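Local coordinates for protein glutathione S-transferase 2 (Onchocerca volvulus, PDB 1TU8) that catalyses the conjugation of glutathione to electrophilic substrates as a homodimer and appears to play a central role in the parasite's detoxification system, at residues Tyr3-Phe8 / Ile26-Asp31; Asp96-Tyr101 / Phe155-Val160; Arg103-Ala108 / Asn203-Gln208. All blocks are in the same frame, centred on the assembly; numbering follows the deposited sequence.

From the N terminus, strand 3-8 leads into helix 15-23, and the chain returns beside the strand at 26-31. Interaction 1 closes this short loop within the N-terminal domain before the other two contacts open. Interaction 2 joins helix 81-107 to helix 149-164 in the C-terminal domain, across more than fifty residues. Interaction 3 starts further along helix 81-107, at 103-108, and closes at the C-terminal tail, 203-208. Interactions 2 and 3 therefore cross along the chain. They also touch, because Tyr101 lies against Asn203 and Gln208. Interactions 1 and 3 do not touch, but both meet the same S-hexylglutathione, which sits between the domains.

Interaction 1. Residues Tyr3-Phe8 / Ile26-Asp31; sequences YKLTYF and IKFIDD. With GTX (S-hexylglutathione), chain E.
Tyr3 and Phe28 press together through their CB atoms, 3.6 Å apart, where the chain at 26-31 comes alongside strand 3-8. This end is tightly filled. Ile26 CG2 lies 3.5 Å from Tyr3 CE1, and Lys27 O comes to the edge of the same ring. Phe28 CD2 reaches Leu5 CB, and Leu21 of helix 15-23 packs on Ile26 and Phe28. Backbone bonds then zip the strands. Ile29 N donates to Tyr3 O and Leu5 N to Ile29 O, both at 2.9 Å. Asp31 N gives a more bent bond to Leu5 O (139°), and Tyr7 N donates to Asp31 O. The solvent side is at the exposed Ile29 and the partly exposed Lys4, which makes a cation-pi contact with Tyr54. Thr6, on the same face, is buried, with Tyr54 of strand 52-55 on it. Thr6 OG1 donates to Asp31 OD1 at 2.7 Å, on the lone pair pointing away from OD2. Asp31 CG stands anti to its own N (chi1 -179°), which lays the carboxylate alongside Thr6. Beyond the pairing, Tyr7 OH, hydrogen-bonded to Leu13 N, lies 3.1 Å from SG2 of S-hexylglutathione. This is the beta-alpha-beta unit of the thioredoxin-like glutathione-binding domain.

Interaction 2. Residues Asp96-Tyr101 / Phe155-Val160; sequences DLHVKY and FEELDV. With GTX (S-hexylglutathione), chain F.
His98 and Glu157 form a His-carboxylate hydrogen bond in the core of the helical C-terminal domain, between helix 81-107 and helix 149-164. The two short helical segments run the same way at 29°, with axes 10.7 Å apart. Across this gap the contact is made by side chains. His98 ND1 donates to Glu157 OE2 at 2.8 Å. The oxygen lies almost in the imidazole plane and accepts the hydrogen bond on its syn lone pair. The carboxylate plane stands 76° from the ring plane, so the two groups meet nearly at right angles. Glu157 points at the neighbouring helix, and its chain bends at chi2 (54°) to bring the carboxylate to the ND1 edge of His98. OE2 also takes a weak hydrogen bond from His161 NE2. The buried acid thus has more than one imidazole near it, which would probably favour its charged form. Leu97 CD2 lies 4.0 Å from Glu157 CG and packs against the aliphatic part of that side chain. One turn on, Val160 CG2 sits over a face of the Tyr101 ring, 4.2 Å from its centroid, in a CH-pi contact. A water joins Tyr101 OH to Val160 O. At the far end of the segment Asp96 takes no part in the helix contact. Its OD2 accepts from N1 of the S-hexylglutathione bound in the second subunit, at 2.8 Å, and OD1 accepts from the same nitrogen. A helical core whose long helix also reaches the partner's glutathione site fits the dimeric glutathione transferase fold.

Interaction 3. Residues Arg103-Ala108 / Asn203-Gln208; sequences RMIYMA and NGNGKQ. With GTX (S-hexylglutathione), chain E.
Ile105 and Tyr106, in the last turns of helix 81-107, face an irregular C-terminal tail, with CA atoms 6.5 Å apart for Ile105 and Lys207 and 7.0 Å apart for Tyr106 and Asn205. The amide of Asn205 makes one of two direct hydrogen bonds. Its ND2 donates to Ile105 O at 2.9 Å. The donor stands well above the carbonyl plane, 51° out of it, so the bond does not follow a lone pair. A water also joins ND2 to Tyr106 O. Asn205 CG lies between its own N and carbonyl carbon (chi1 70°), and this brings OD1 within 3.1 Å of Lys207 N, which donates to it. That bond closes an Asx turn, and so one side chain both folds the tail and ties it to the helix. Ile105 O also accepts from a water that Lys207 NZ holds, while the same ammonium pairs with Glu110. Beside these bonds Ile105 CG2 packs against the side chains of Asn203 and Asn205, and Ile105 CD1 reaches Gln208 CA at 4.1 Å. The CB of Tyr106 is directed away from the tail, but with CG beside its own N (chi1 -74°) the ring swings back. Its OH accepts a nearly straight bond from Gly204 N at 2.8 Å. That hydroxyl is also 3.3 Å from C4S in the hexyl chain of S-hexylglutathione. Tyr106 and Gly204 therefore border the place where the hexyl group lies, consistent with the hydrophobic substrate site of pi-class transferases. Gly204 O is held from outside by Lys35.

Interaction 1. Residues Tyr3-Phe8 / Ile26-Asp31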
# COMPACT_ATOMS: atom_id res chain seq x y z
N TYR A 3 -7.40 17.25 15.39
CA TYR A 3 -6.53 16.21 14.83
C TYR A 3 -5.37 15.88 15.78
O TYR A 3 -4.74 16.78 16.31
CB TYR A 3 -5.92 16.67 13.51
CG TYR A 3 -6.92 16.84 12.39
CD1 TYR A 3 -7.40 18.10 12.06
CD2 TYR A 3 -7.38 15.75 11.68
CE1 TYR A 3 -8.33 18.28 11.03
CE2 TYR A 3 -8.31 15.91 10.63
CZ TYR A 3 -8.78 17.17 10.32
OH TYR A 3 -9.69 17.35 9.30
N LYS A 4 -5.09 14.59 15.97
CA LYS A 4 -3.88 14.12 16.64
C LYS A 4 -3.21 13.02 15.81
O LYS A 4 -3.85 12.01 15.49
CB LYS A 4 -4.18 13.60 18.05
CG LYS A 4 -2.96 12.99 18.75
CD LYS A 4 -3.13 12.91 20.27
CE LYS A 4 -3.98 11.73 20.69
NZ LYS A 4 -4.22 11.72 22.18
N LEU A 5 -1.94 13.21 15.48
CA LEU A 5 -1.17 12.20 14.77
C LEU A 5 -0.19 11.55 15.73
O LEU A 5 0.76 12.18 16.17
CB LEU A 5 -0.40 12.83 13.61
CG LEU A 5 0.29 11.84 12.68
CD1 LEU A 5 -0.75 11.01 11.93
CD2 LEU A 5 1.18 12.60 11.72
N THR A 6 -0.44 10.28 16.02
CA THR A 6 0.40 9.52 16.93
C THR A 6 1.37 8.66 16.13
O THR A 6 0.96 7.82 15.34
CB THR A 6 -0.50 8.67 17.82
OG1 THR A 6 -1.32 9.53 18.63
CG2 THR A 6 0.32 7.85 18.80
N TYR A 7 2.66 8.91 16.34
CA TYR A 7 3.72 8.12 15.73
C TYR A 7 4.98 8.19 16.60
O TYR A 7 5.01 8.89 17.62
CB TYR A 7 4.02 8.63 14.32
CG TYR A 7 4.91 7.73 13.48
CD1 TYR A 7 6.12 8.19 12.98
CD2 TYR A 7 4.53 6.42 13.18
CE1 TYR A 7 6.93 7.38 12.20
CE2 TYR A 7 5.35 5.59 12.40
CZ TYR A 7 6.55 6.09 11.91
OH TYR A 7 7.37 5.30 11.14
N PHE A 8 6.01 7.46 16.20
CA PHE A 8 7.31 7.54 16.84
C PHE A 8 7.98 8.87 16.54
O PHE A 8 7.54 9.61 15.65
CB PHE A 8 8.16 6.34 16.41
CG PHE A 8 7.60 5.04 16.87
CD1 PHE A 8 6.86 4.23 16.01
CD2 PHE A 8 7.72 4.64 18.20
CE1 PHE A 8 6.30 3.04 16.44
CE2 PHE A 8 7.16 3.46 18.65
CZ PHE A 8 6.44 2.66 17.76
N ILE A 26 -3.45 22.72 8.41
CA ILE A 26 -4.35 21.96 9.25
C ILE A 26 -3.66 21.76 10.58
O ILE A 26 -2.63 21.11 10.66
CB ILE A 26 -4.72 20.59 8.61
CG1 ILE A 26 -5.42 20.80 7.27
CG2 ILE A 26 -5.60 19.80 9.55
CD1 ILE A 26 -5.41 19.58 6.37
N LYS A 27 -4.22 22.35 11.63
CA LYS A 27 -3.63 22.31 12.96
C LYS A 27 -3.83 20.92 13.56
O LYS A 27 -4.92 20.35 13.49
CB LYS A 27 -4.25 23.38 13.86
CG LYS A 27 -4.19 24.81 13.30
CD LYS A 27 -2.78 25.31 13.09
CE LYS A 27 -2.74 26.84 12.97
NZ LYS A 27 -1.73 27.31 11.99
N PHE A 28 -2.77 20.38 14.13
CA PHE A 28 -2.84 19.05 14.73
C PHE A 28 -1.86 18.88 15.89
O PHE A 28 -0.86 19.59 16.00
CB PHE A 28 -2.61 17.96 13.67
CG PHE A 28 -1.19 17.89 13.14
CD1 PHE A 28 -0.71 18.84 12.26
CD2 PHE A 28 -0.35 16.84 13.51
CE1 PHE A 28 0.60 18.76 11.76
CE2 PHE A 28 0.95 16.76 13.01
CZ PHE A 28 1.42 17.72 12.14
N ILE A 29 -2.16 17.92 16.76
CA ILE A 29 -1.26 17.54 17.83
C ILE A 29 -0.30 16.53 17.22
O ILE A 29 -0.72 15.45 16.81
CB ILE A 29 -2.02 16.91 19.01
CG1 ILE A 29 -3.03 17.89 19.61
CG2 ILE A 29 -1.03 16.43 20.08
CD1 ILE A 29 -4.11 17.21 20.44
N ASP A 30 0.97 16.90 17.12
CA ASP A 30 2.02 16.00 16.68
C ASP A 30 2.48 15.16 17.88
O ASP A 30 3.41 15.54 18.59
CB ASP A 30 3.16 16.79 16.06
CG ASP A 30 4.05 15.95 15.18
OD1 ASP A 30 5.10 16.45 14.75
OD2 ASP A 30 3.75 14.78 14.84
N ASP A 31 1.81 14.04 18.09
CA ASP A 31 1.97 13.18 19.27
C ASP A 31 3.09 12.16 19.03
O ASP A 31 2.85 11.06 18.53
CB ASP A 31 0.63 12.48 19.56
CG ASP A 31 0.67 11.58 20.79
OD1 ASP A 31 -0.11 10.59 20.82
OD2 ASP A 31 1.42 11.79 21.77
N1 GTX E . 1.48 -0.60 6.71
CA1 GTX E . 1.53 0.12 7.98
C1 GTX E . 1.37 1.58 7.69
O11 GTX E . 1.70 2.03 6.52
O12 GTX E . 0.91 2.42 8.58
CB1 GTX E . 2.86 -0.18 8.66
CG1 GTX E . 2.89 0.34 10.10
CD1 GTX E . 4.22 0.05 10.76
OE1 GTX E . 5.15 -0.79 10.15
N2 GTX E . 4.43 0.62 11.95
CA2 GTX E . 5.63 0.45 12.75
C2 GTX E . 5.28 0.10 14.17
O2 GTX E . 4.13 0.65 14.78
CB2 GTX E . 6.41 1.75 12.76
SG2 GTX E . 6.92 2.23 11.10
C1S GTX E . 8.50 1.35 11.17
C2S GTX E . 9.66 2.23 11.66
C3S GTX E . 9.63 2.42 13.17
C4S GTX E . 11.00 2.66 13.79
C5S GTX E . 10.87 2.86 15.30
C6S GTX E . 10.54 1.57 16.03
N3 GTX E . 6.08 -0.74 14.80
CA3 GTX E . 6.01 -0.92 16.24
C3 GTX E . 5.54 -2.30 16.60
O31 GTX E . 5.48 -2.66 17.86
O32 GTX E . 5.17 -3.16 15.68
O HOH W 1 3.51 12.18 15.61

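Interaction 2. Residues Asp96-Tyr101 / Phe155-Val160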
# COMPACT_ATOMS: atom_id res chain seq x y z
N ASP A 96 6.71 1.74 -2.64
CA ASP A 96 7.56 0.63 -3.07
C ASP A 96 9.03 1.00 -2.92
O ASP A 96 9.83 0.18 -2.49
CB ASP A 96 7.29 0.24 -4.53
CG ASP A 96 6.10 -0.69 -4.69
OD1 ASP A 96 5.58 -1.21 -3.68
OD2 ASP A 96 5.62 -0.97 -5.80
N LEU A 97 9.39 2.22 -3.31
CA LEU A 97 10.75 2.68 -3.12
C LEU A 97 11.08 2.76 -1.64
O LEU A 97 12.17 2.39 -1.22
CB LEU A 97 11.01 4.02 -3.81
CG LEU A 97 12.44 4.58 -3.64
CD1 LEU A 97 13.50 3.60 -4.11
CD2 LEU A 97 12.58 5.89 -4.37
N HIS A 98 10.13 3.23 -0.83
CA HIS A 98 10.35 3.35 0.60
C HIS A 98 10.57 1.98 1.25
O HIS A 98 11.36 1.87 2.18
CB HIS A 98 9.21 4.07 1.29
CG HIS A 98 9.55 4.52 2.68
ND1 HIS A 98 10.57 5.42 2.93
CD2 HIS A 98 9.05 4.16 3.88
CE1 HIS A 98 10.66 5.61 4.24
NE2 HIS A 98 9.75 4.86 4.84
N VAL A 99 9.89 0.95 0.75
CA VAL A 99 10.10 -0.42 1.24
C VAL A 99 11.54 -0.88 0.97
O VAL A 99 12.18 -1.45 1.86
CB VAL A 99 9.08 -1.40 0.59
CG1 VAL A 99 9.48 -2.87 0.82
CG2 VAL A 99 7.66 -1.13 1.13
N LYS A 100 12.04 -0.60 -0.22
CA LYS A 100 13.43 -0.94 -0.56
C LYS A 100 14.40 -0.20 0.34
O LYS A 100 15.33 -0.80 0.89
CB LYS A 100 13.73 -0.65 -2.03
CG LYS A 100 12.96 -1.58 -2.98
CD LYS A 100 13.15 -1.22 -4.43
CE LYS A 100 12.25 -2.07 -5.34
NZ LYS A 100 10.78 -1.71 -5.24
N TYR A 101 14.15 1.09 0.51
CA TYR A 101 14.95 1.95 1.37
C TYR A 101 14.98 1.44 2.81
O TYR A 101 16.06 1.29 3.37
CB TYR A 101 14.41 3.38 1.30
CG TYR A 101 14.98 4.33 2.32
CD1 TYR A 101 16.19 4.99 2.09
CD2 TYR A 101 14.31 4.58 3.51
CE1 TYR A 101 16.71 5.88 3.02
CE2 TYR A 101 14.83 5.47 4.45
CZ TYR A 101 16.03 6.11 4.20
OH TYR A 101 16.55 6.99 5.13
N PHE A 155 8.00 14.08 -2.35
CA PHE A 155 8.94 15.04 -1.78
C PHE A 155 9.75 14.42 -0.63
O PHE A 155 10.98 14.49 -0.64
CB PHE A 155 8.21 16.31 -1.31
CG PHE A 155 9.10 17.28 -0.58
CD1 PHE A 155 8.82 17.65 0.73
CD2 PHE A 155 10.25 17.76 -1.18
CE1 PHE A 155 9.66 18.54 1.41
CE2 PHE A 155 11.10 18.64 -0.50
CZ PHE A 155 10.80 19.03 0.79
N GLU A 156 9.07 13.81 0.34
CA GLU A 156 9.75 13.18 1.47
C GLU A 156 10.67 12.04 1.00
O GLU A 156 11.79 11.91 1.52
CB GLU A 156 8.75 12.68 2.51
CG GLU A 156 9.34 11.86 3.65
CD GLU A 156 10.20 12.65 4.62
OE1 GLU A 156 10.43 13.86 4.39
OE2 GLU A 156 10.64 12.06 5.63
N GLU A 157 10.23 11.23 0.04
CA GLU A 157 11.05 10.13 -0.43
C GLU A 157 12.31 10.65 -1.12
O GLU A 157 13.40 10.13 -0.89
CB GLU A 157 10.28 9.18 -1.37
CG GLU A 157 10.72 7.73 -1.28
CD GLU A 157 10.69 7.18 0.14
OE1 GLU A 157 9.75 7.49 0.89
OE2 GLU A 157 11.62 6.43 0.51
N LEU A 158 12.18 11.67 -1.94
CA LEU A 158 13.34 12.29 -2.57
C LEU A 158 14.28 12.91 -1.53
O LEU A 158 15.49 12.77 -1.66
CB LEU A 158 12.93 13.34 -3.58
CG LEU A 158 12.19 12.83 -4.82
CD1 LEU A 158 11.78 14.01 -5.67
CD2 LEU A 158 13.02 11.84 -5.64
N ASP A 159 13.72 13.55 -0.51
CA ASP A 159 14.54 14.20 0.51
C ASP A 159 15.36 13.19 1.31
O ASP A 159 16.57 13.39 1.49
CB ASP A 159 13.67 15.05 1.45
CG ASP A 159 14.47 16.07 2.21
OD1 ASP A 159 15.05 16.98 1.57
OD2 ASP A 159 14.61 16.02 3.45
N VAL A 160 14.74 12.10 1.75
CA VAL A 160 15.46 11.10 2.55
C VAL A 160 16.52 10.40 1.71
O VAL A 160 17.57 9.99 2.22
CB VAL A 160 14.55 10.04 3.26
CG1 VAL A 160 13.43 10.69 4.06
CG2 VAL A 160 14.03 9.00 2.28
N1 GTX F . 3.45 -2.58 -5.07
CA1 GTX F . 3.29 -3.28 -6.33
C1 GTX F . 1.87 -3.78 -6.47
O11 GTX F . 1.12 -4.01 -5.43
O12 GTX F . 1.37 -4.01 -7.65
CB1 GTX F . 4.27 -4.45 -6.35
CG1 GTX F . 4.29 -5.22 -7.66
CD1 GTX F . 5.36 -6.29 -7.69
OE1 GTX F . 6.21 -6.51 -6.59
N2 GTX F . 5.45 -7.01 -8.81
CA2 GTX F . 6.29 -8.19 -8.98
C2 GTX F . 7.01 -8.13 -10.28
O2 GTX F . 6.38 -7.63 -11.41
CB2 GTX F . 5.44 -9.47 -9.08
SG2 GTX F . 4.52 -9.74 -7.57
C1S GTX F . 5.87 -10.60 -6.72
C2S GTX F . 5.82 -12.12 -6.95
C3S GTX F . 6.89 -12.61 -7.94
C4S GTX F . 6.38 -13.76 -8.80
C5S GTX F . 7.16 -13.92 -10.10
C6S GTX F . 8.47 -14.67 -9.89
N3 GTX F . 8.24 -8.62 -10.31
CA3 GTX F . 8.86 -8.97 -11.57
C3 GTX F . 10.11 -8.15 -11.78
O31 GTX F . 10.94 -8.50 -12.73
O32 GTX F . 10.38 -7.12 -11.04
O HOH W 2 18.29 8.72 4.50

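Interaction 3. Residues Arg103-Ala108 / Asn203-Gln208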
# COMPACT_ATOMS: atom_id res chain seq x y z
N ARG A 103 14.19 -1.50 4.12
CA ARG A 103 14.78 -2.82 4.22
C ARG A 103 16.30 -2.70 4.34
O ARG A 103 16.91 -3.33 5.20
CB ARG A 103 14.46 -3.65 2.97
CG ARG A 103 15.07 -4.96 2.49
CD ARG A 103 15.69 -4.85 1.09
NE ARG A 103 16.34 -6.10 0.66
CZ ARG A 103 17.22 -6.17 -0.35
NH1 ARG A 103 17.55 -7.34 -0.89
NH2 ARG A 103 17.84 -5.10 -0.88
N MET A 104 16.89 -1.87 3.49
CA MET A 104 18.32 -1.61 3.56
C MET A 104 18.71 -0.94 4.88
O MET A 104 19.66 -1.38 5.53
CB MET A 104 18.74 -0.74 2.37
CG MET A 104 20.20 -0.37 2.34
SD MET A 104 20.58 1.13 3.25
CE MET A 104 19.53 2.35 2.41
N ILE A 105 17.96 0.09 5.28
CA ILE A 105 18.26 0.86 6.50
C ILE A 105 18.25 -0.02 7.76
O ILE A 105 19.17 0.03 8.57
CB ILE A 105 17.22 2.01 6.67
CG1 ILE A 105 17.43 3.11 5.61
CG2 ILE A 105 17.25 2.59 8.08
CD1 ILE A 105 18.73 3.93 5.76
N TYR A 106 17.19 -0.81 7.91
CA TYR A 106 16.96 -1.58 9.13
C TYR A 106 17.63 -2.97 9.17
O TYR A 106 17.91 -3.48 10.25
CB TYR A 106 15.44 -1.75 9.37
CG TYR A 106 14.78 -0.48 9.86
CD1 TYR A 106 14.06 0.34 8.98
CD2 TYR A 106 14.87 -0.09 11.19
CE1 TYR A 106 13.45 1.49 9.42
CE2 TYR A 106 14.27 1.07 11.63
CZ TYR A 106 13.56 1.85 10.74
OH TYR A 106 12.96 3.00 11.17
N MET A 107 17.87 -3.57 8.01
CA MET A 107 18.35 -4.96 7.96
C MET A 107 19.79 -5.14 7.45
O MET A 107 20.38 -6.20 7.69
CB MET A 107 17.41 -5.82 7.11
CG MET A 107 15.96 -5.77 7.55
SD MET A 107 14.98 -7.04 6.74
CE MET A 107 15.28 -8.48 7.84
N ALA A 108 20.34 -4.15 6.76
CA ALA A 108 21.64 -4.32 6.10
C ALA A 108 22.32 -3.00 5.70
O ALA A 108 22.86 -2.89 4.61
CB ALA A 108 21.48 -5.22 4.86
N ASN A 203 14.90 7.71 10.63
CA ASN A 203 14.57 6.33 10.95
C ASN A 203 14.77 6.02 12.44
O ASN A 203 15.33 6.83 13.18
CB ASN A 203 15.43 5.40 10.09
CG ASN A 203 15.35 5.75 8.61
OD1 ASN A 203 16.34 6.13 7.97
ND2 ASN A 203 14.15 5.65 8.06
N GLY A 204 14.29 4.86 12.86
CA GLY A 204 14.26 4.51 14.28
C GLY A 204 15.55 3.92 14.83
O GLY A 204 15.66 3.72 16.05
N ASN A 205 16.50 3.61 13.96
CA ASN A 205 17.74 2.94 14.36
C ASN A 205 18.96 3.86 14.26
O ASN A 205 20.09 3.40 14.34
CB ASN A 205 17.95 1.67 13.51
CG ASN A 205 18.29 1.99 12.06
OD1 ASN A 205 18.19 3.13 11.62
ND2 ASN A 205 18.68 0.97 11.31
N GLY A 206 18.72 5.15 14.04
CA GLY A 206 19.79 6.14 13.99
C GLY A 206 20.65 6.13 12.73
O GLY A 206 21.70 6.76 12.72
N LYS A 207 20.21 5.43 11.68
CA LYS A 207 20.92 5.38 10.41
C LYS A 207 20.11 6.09 9.32
O LYS A 207 18.88 6.05 9.32
CB LYS A 207 21.20 3.92 10.00
CG LYS A 207 21.83 3.05 11.09
CD LYS A 207 22.08 1.63 10.60
CE LYS A 207 22.41 0.68 11.75
NZ LYS A 207 22.90 -0.67 11.31
N GLN A 208 20.81 6.75 8.40
CA GLN A 208 20.19 7.48 7.30
C GLN A 208 21.20 7.90 6.23
O GLN A 208 22.36 7.50 6.38
CB GLN A 208 19.43 8.72 7.81
CG GLN A 208 20.26 9.71 8.60
CD GLN A 208 19.40 10.70 9.39
OE1 GLN A 208 18.51 10.30 10.16
NE2 GLN A 208 19.67 11.99 9.22
N1 GTX E . 1.48 -0.60 6.71
CA1 GTX E . 1.53 0.12 7.98
C1 GTX E . 1.37 1.58 7.69
O11 GTX E . 1.70 2.03 6.52
O12 GTX E . 0.91 2.42 8.58
CB1 GTX E . 2.86 -0.18 8.66
CG1 GTX E . 2.89 0.34 10.10
CD1 GTX E . 4.22 0.05 10.76
OE1 GTX E . 5.15 -0.79 10.15
N2 GTX E . 4.43 0.62 11.95
CA2 GTX E . 5.63 0.45 12.75
C2 GTX E . 5.28 0.10 14.17
O2 GTX E . 4.13 0.65 14.78
CB2 GTX E . 6.41 1.75 12.76
SG2 GTX E . 6.92 2.23 11.10
C1S GTX E . 8.50 1.35 11.17
C2S GTX E . 9.66 2.23 11.66
C3S GTX E . 9.63 2.42 13.17
C4S GTX E . 11.00 2.66 13.79
C5S GTX E . 10.87 2.86 15.30
C6S GTX E . 10.54 1.57 16.03
N3 GTX E . 6.08 -0.74 14.80
CA3 GTX E . 6.01 -0.92 16.24
C3 GTX E . 5.54 -2.30 16.60
O31 GTX E . 5.48 -2.66 17.86
O32 GTX E . 5.17 -3.16 15.68
O HOH W 3 20.99 -1.87 9.45
O HOH W 4 18.67 -1.65 12.48